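Local coordinates for FHA domain-containing protein DDL (Arabidopsis thaliana, PDB 3VPY) that probably recognises phosphothreonine in Dicer-like 1 through its forkhead-associated domain, a phosphopeptide-binding beta sandwich, at residues Pro85-Asn99 with Gln106-Gly120. Sequence-based numbering, arbitrary orientation.
Sequences PYIMDLGSTNKTYIN and QRYYELFEKDTIKFG
I87 and L111 pack CG2 against CD2 at 3.8 Å in the interior of an FHA beta sandwich, a worked example of two sheets closing over one hydrophobic core. The two segments pair twice, both times antiparallel: 85-89, the end of strand 79-89, with 109-110, and 96-98 with 116-119 in the other sheet; their inward side chains meet between. With CG1 of I87 anti to the backbone N (chi1 -169°), its CD1 reaches the opposite sheet, meeting I117 CG2 tip to tip at 3.9 Å and lying near the F119 ring. I98 returns the contact, its CD1 touching both Y109 CB and L111 CD2. Close packing continues on the outer side of the 85-89/109-110 pair, where selenomethionine M88, bent at chi3 (-80°), lays its CE methyl over the Y108 ring, a CH-pi contact 3.4 Å from the centroid. At one end of the core D89 ties the 90-95 loop: OD1 accepts from S92 OG through its syn lone pair and from T96 OG1 through its anti lone pair.

The margins are looser and more polar. Water 1 bridges D89 N and R107 O. At the far end exposed N99 accepts at OD1 from T116 N (2.9 Å) and from water 2, and its ND2 donates to D115 OD1 (3.0 Å), approaching from above the carboxylate plane. D115 OD2 takes F112 N at 2.8 Å within the type II turn 112-115. An alanine at D115 would remove both acceptors, and would probably leave N99 ND2 and F112 N without these partners and the turn without its side-chain tie. The chemistry thus implies a division of labour: apolar branches join the sheets, while carboxylates and amides fix the loops at their margins.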
# COMPACT_ATOMS: atom_id res chain seq x y z
N PRO A 85 -0.65 5.05 3.77
CA PRO A 85 -1.19 4.10 2.79
C PRO A 85 -2.39 3.33 3.33
O PRO A 85 -2.35 2.88 4.47
CB PRO A 85 -0.03 3.13 2.56
CG PRO A 85 0.72 3.12 3.87
CD PRO A 85 0.55 4.52 4.46
N TYR A 86 -3.42 3.20 2.49
CA TYR A 86 -4.60 2.35 2.77
C TYR A 86 -4.86 1.45 1.58
O TYR A 86 -4.75 1.89 0.44
CB TYR A 86 -5.86 3.22 2.99
CG TYR A 86 -5.71 4.04 4.22
CD1 TYR A 86 -6.37 3.70 5.41
CD2 TYR A 86 -4.88 5.18 4.22
CE1 TYR A 86 -6.18 4.47 6.57
CE2 TYR A 86 -4.69 5.94 5.35
CZ TYR A 86 -5.33 5.58 6.53
OH TYR A 86 -5.11 6.36 7.63
N ILE A 87 -5.21 0.19 1.83
CA ILE A 87 -5.55 -0.69 0.71
C ILE A 87 -7.07 -0.82 0.63
O ILE A 87 -7.75 -0.77 1.66
CB ILE A 87 -4.86 -2.08 0.82
CG1 ILE A 87 -5.00 -2.89 -0.47
CG2 ILE A 87 -5.39 -2.87 2.04
CD1 ILE A 87 -4.02 -4.03 -0.56
N MSE A 88 -7.60 -0.98 -0.59
CA MSE A 88 -9.03 -1.23 -0.76
C MSE A 88 -9.20 -2.28 -1.86
O MSE A 88 -8.69 -2.11 -2.97
CB MSE A 88 -9.79 0.05 -1.12
CG MSE A 88 -11.26 -0.21 -1.30
SE MSE A 88 -12.32 1.40 -1.64
CE MSE A 88 -12.55 2.11 0.13
N ASP A 89 -9.90 -3.36 -1.52
CA ASP A 89 -10.23 -4.37 -2.52
C ASP A 89 -11.46 -3.90 -3.31
O ASP A 89 -12.42 -3.37 -2.74
CB ASP A 89 -10.49 -5.71 -1.87
CG ASP A 89 -10.93 -6.74 -2.87
OD1 ASP A 89 -10.07 -7.48 -3.37
OD2 ASP A 89 -12.13 -6.80 -3.18
N LEU A 90 -11.44 -4.13 -4.62
CA LEU A 90 -12.48 -3.56 -5.47
C LEU A 90 -13.57 -4.57 -5.79
O LEU A 90 -14.16 -4.55 -6.88
CB LEU A 90 -11.87 -2.98 -6.77
CG LEU A 90 -10.76 -1.95 -6.53
CD1 LEU A 90 -10.09 -1.54 -7.83
CD2 LEU A 90 -11.32 -0.72 -5.86
N GLY A 91 -13.85 -5.45 -4.82
CA GLY A 91 -14.84 -6.51 -5.01
C GLY A 91 -14.39 -7.67 -5.87
O GLY A 91 -15.16 -8.21 -6.69
N SER A 92 -13.13 -8.06 -5.69
CA SER A 92 -12.53 -9.14 -6.45
C SER A 92 -13.14 -10.48 -6.05
O SER A 92 -13.47 -10.69 -4.89
CB SER A 92 -11.02 -9.15 -6.22
OG SER A 92 -10.74 -9.55 -4.89
N THR A 93 -13.28 -11.40 -7.00
CA THR A 93 -13.81 -12.70 -6.66
C THR A 93 -12.92 -13.42 -5.64
O THR A 93 -13.41 -14.02 -4.69
CB THR A 93 -14.02 -13.54 -7.93
OG1 THR A 93 -15.16 -13.00 -8.61
CG2 THR A 93 -14.33 -14.99 -7.58
N ASN A 94 -11.62 -13.35 -5.85
CA ASN A 94 -10.68 -14.15 -5.08
C ASN A 94 -9.99 -13.42 -3.93
O ASN A 94 -9.13 -13.99 -3.27
CB ASN A 94 -9.69 -14.83 -6.06
CG ASN A 94 -10.42 -15.81 -6.96
OD1 ASN A 94 -10.23 -15.85 -8.19
ND2 ASN A 94 -11.32 -16.55 -6.35
N LYS A 95 -10.40 -12.17 -3.71
CA LYS A 95 -10.07 -11.44 -2.47
C LYS A 95 -8.68 -10.83 -2.42
O LYS A 95 -7.81 -11.13 -3.26
CB LYS A 95 -10.30 -12.32 -1.22
CG LYS A 95 -11.68 -13.02 -1.16
CD LYS A 95 -11.95 -13.60 0.21
CE LYS A 95 -13.21 -14.47 0.23
NZ LYS A 95 -13.14 -15.44 1.35
N THR A 96 -8.48 -9.95 -1.45
CA THR A 96 -7.17 -9.38 -1.16
C THR A 96 -6.86 -9.70 0.28
O THR A 96 -7.73 -9.53 1.14
CB THR A 96 -7.18 -7.85 -1.36
OG1 THR A 96 -7.39 -7.56 -2.75
CG2 THR A 96 -5.85 -7.20 -0.91
N TYR A 97 -5.64 -10.16 0.55
CA TYR A 97 -5.21 -10.61 1.89
C TYR A 97 -4.12 -9.72 2.45
O TYR A 97 -3.16 -9.39 1.75
CB TYR A 97 -4.66 -12.04 1.82
CG TYR A 97 -5.67 -13.05 1.36
CD1 TYR A 97 -6.37 -13.82 2.28
CD2 TYR A 97 -5.92 -13.25 0.00
CE1 TYR A 97 -7.30 -14.76 1.87
CE2 TYR A 97 -6.86 -14.20 -0.43
CZ TYR A 97 -7.54 -14.95 0.52
OH TYR A 97 -8.46 -15.90 0.12
N ILE A 98 -4.28 -9.29 3.71
CA ILE A 98 -3.23 -8.57 4.41
C ILE A 98 -2.82 -9.49 5.54
O ILE A 98 -3.66 -9.89 6.36
CB ILE A 98 -3.72 -7.25 5.04
CG1 ILE A 98 -4.36 -6.32 4.02
CG2 ILE A 98 -2.57 -6.52 5.76
CD1 ILE A 98 -5.05 -5.14 4.75
N ASN A 99 -1.54 -9.84 5.59
CA ASN A 99 -1.07 -10.76 6.64
C ASN A 99 -1.94 -12.02 6.75
O ASN A 99 -2.36 -12.45 7.85
CB ASN A 99 -0.95 -10.00 7.97
CG ASN A 99 -0.01 -8.80 7.85
OD1 ASN A 99 1.03 -8.89 7.21
ND2 ASN A 99 -0.40 -7.68 8.42
N GLN A 106 -14.32 -2.78 -0.71
CA GLN A 106 -14.81 -1.39 -0.74
C GLN A 106 -14.70 -0.67 0.60
O GLN A 106 -15.49 0.24 0.90
CB GLN A 106 -16.25 -1.30 -1.29
CG GLN A 106 -16.44 -2.04 -2.63
CD GLN A 106 -15.84 -1.32 -3.83
OE1 GLN A 106 -15.46 -0.15 -3.77
NE2 GLN A 106 -15.77 -2.04 -4.95
N ARG A 107 -13.67 -1.04 1.36
CA ARG A 107 -13.39 -0.43 2.64
C ARG A 107 -11.88 -0.18 2.74
O ARG A 107 -11.09 -1.03 2.38
CB ARG A 107 -13.88 -1.35 3.76
CG ARG A 107 -13.54 -0.89 5.17
CD ARG A 107 -14.06 -1.88 6.20
NE ARG A 107 -15.51 -2.06 6.15
CZ ARG A 107 -16.17 -3.02 6.81
NH1 ARG A 107 -15.51 -3.89 7.58
NH2 ARG A 107 -17.50 -3.12 6.71
N TYR A 108 -11.48 1.00 3.22
CA TYR A 108 -10.04 1.28 3.35
C TYR A 108 -9.49 0.60 4.60
O TYR A 108 -10.07 0.75 5.71
CB TYR A 108 -9.77 2.78 3.50
CG TYR A 108 -9.95 3.58 2.23
CD1 TYR A 108 -9.21 3.29 1.09
CD2 TYR A 108 -10.85 4.65 2.19
CE1 TYR A 108 -9.37 4.01 -0.09
CE2 TYR A 108 -11.03 5.38 1.01
CZ TYR A 108 -10.30 5.06 -0.11
OH TYR A 108 -10.47 5.78 -1.27
N TYR A 109 -8.36 -0.08 4.44
CA TYR A 109 -7.60 -0.67 5.55
C TYR A 109 -6.21 -0.07 5.62
O TYR A 109 -5.46 -0.12 4.64
CB TYR A 109 -7.46 -2.20 5.37
CG TYR A 109 -8.72 -2.97 5.58
CD1 TYR A 109 -8.96 -3.62 6.78
CD2 TYR A 109 -9.70 -3.05 4.57
CE1 TYR A 109 -10.13 -4.34 6.98
CE2 TYR A 109 -10.87 -3.78 4.76
CZ TYR A 109 -11.07 -4.42 5.96
OH TYR A 109 -12.23 -5.15 6.17
N GLU A 110 -5.87 0.52 6.77
CA GLU A 110 -4.53 1.13 6.91
C GLU A 110 -3.44 0.07 6.77
O GLU A 110 -3.57 -1.04 7.32
CB GLU A 110 -4.39 1.84 8.26
CG GLU A 110 -3.12 2.68 8.36
CD GLU A 110 -3.02 3.47 9.67
OE1 GLU A 110 -3.96 3.40 10.49
OE2 GLU A 110 -1.99 4.13 9.90
N LEU A 111 -2.38 0.40 6.04
CA LEU A 111 -1.22 -0.49 5.88
C LEU A 111 -0.02 -0.01 6.70
O LEU A 111 0.16 1.19 6.92
CB LEU A 111 -0.83 -0.57 4.40
CG LEU A 111 -1.80 -1.25 3.44
CD1 LEU A 111 -1.25 -1.22 2.02
CD2 LEU A 111 -2.08 -2.69 3.86
N PHE A 112 0.78 -0.97 7.15
CA PHE A 112 1.94 -0.69 8.00
C PHE A 112 3.20 -1.34 7.45
O PHE A 112 3.12 -2.34 6.73
CB PHE A 112 1.69 -1.19 9.43
CG PHE A 112 0.56 -0.47 10.15
CD1 PHE A 112 0.84 0.55 11.07
CD2 PHE A 112 -0.77 -0.80 9.91
CE1 PHE A 112 -0.20 1.21 11.73
CE2 PHE A 112 -1.82 -0.13 10.58
CZ PHE A 112 -1.52 0.87 11.48
N GLU A 113 4.36 -0.78 7.81
CA GLU A 113 5.65 -1.42 7.48
C GLU A 113 5.60 -2.89 7.90
O GLU A 113 5.13 -3.22 9.01
CB GLU A 113 6.80 -0.79 8.26
CG GLU A 113 7.15 0.62 7.95
CD GLU A 113 8.34 1.04 8.81
OE1 GLU A 113 8.53 0.47 9.90
OE2 GLU A 113 9.10 1.91 8.40
N LYS A 114 6.10 -3.74 7.00
CA LYS A 114 6.22 -5.19 7.19
C LYS A 114 4.96 -5.97 6.88
O LYS A 114 4.97 -7.21 6.92
CB LYS A 114 6.77 -5.57 8.58
CG LYS A 114 8.14 -4.98 8.85
CD LYS A 114 8.60 -5.33 10.26
CE LYS A 114 9.90 -4.60 10.57
NZ LYS A 114 10.52 -5.10 11.82
N ASP A 115 3.87 -5.27 6.52
CA ASP A 115 2.68 -5.98 6.09
C ASP A 115 2.96 -6.82 4.85
O ASP A 115 3.67 -6.36 3.95
CB ASP A 115 1.55 -5.01 5.74
CG ASP A 115 0.78 -4.52 6.95
OD1 ASP A 115 0.96 -5.07 8.05
OD2 ASP A 115 -0.03 -3.58 6.76
N THR A 116 2.36 -8.00 4.79
CA THR A 116 2.41 -8.81 3.58
C THR A 116 1.07 -8.76 2.89
O THR A 116 0.03 -8.92 3.52
CB THR A 116 2.77 -10.26 3.87
OG1 THR A 116 4.03 -10.29 4.57
CG2 THR A 116 2.90 -11.04 2.57
N ILE A 117 1.10 -8.56 1.59
CA ILE A 117 -0.10 -8.43 0.78
C ILE A 117 -0.11 -9.51 -0.29
O ILE A 117 0.92 -9.77 -0.92
CB ILE A 117 -0.12 -7.06 0.11
CG1 ILE A 117 -0.06 -5.97 1.19
CG2 ILE A 117 -1.36 -6.90 -0.75
CD1 ILE A 117 0.21 -4.58 0.65
N LYS A 118 -1.27 -10.10 -0.50
CA LYS A 118 -1.44 -11.11 -1.55
C LYS A 118 -2.77 -10.89 -2.23
O LYS A 118 -3.78 -10.65 -1.54
CB LYS A 118 -1.42 -12.52 -0.96
CG LYS A 118 -1.54 -13.64 -1.99
CD LYS A 118 -1.79 -14.96 -1.27
CE LYS A 118 -1.64 -16.14 -2.17
NZ LYS A 118 -1.14 -17.32 -1.38
N PHE A 119 -2.79 -11.00 -3.56
CA PHE A 119 -4.02 -10.81 -4.32
C PHE A 119 -4.48 -12.17 -4.81
O PHE A 119 -3.71 -12.92 -5.43
CB PHE A 119 -3.79 -9.83 -5.48
CG PHE A 119 -3.23 -8.50 -5.04
CD1 PHE A 119 -4.04 -7.59 -4.33
CD2 PHE A 119 -1.91 -8.14 -5.32
CE1 PHE A 119 -3.53 -6.33 -3.90
CE2 PHE A 119 -1.39 -6.90 -4.90
CZ PHE A 119 -2.22 -5.99 -4.17
N GLY A 120 -5.74 -12.48 -4.54
CA GLY A 120 -6.35 -13.73 -4.93
C GLY A 120 -5.57 -14.95 -4.47
O GLY A 120 -5.16 -15.03 -3.31
O HOH W 1 -11.31 -3.24 0.94
O HOH W 2 3.62 -9.72 7.42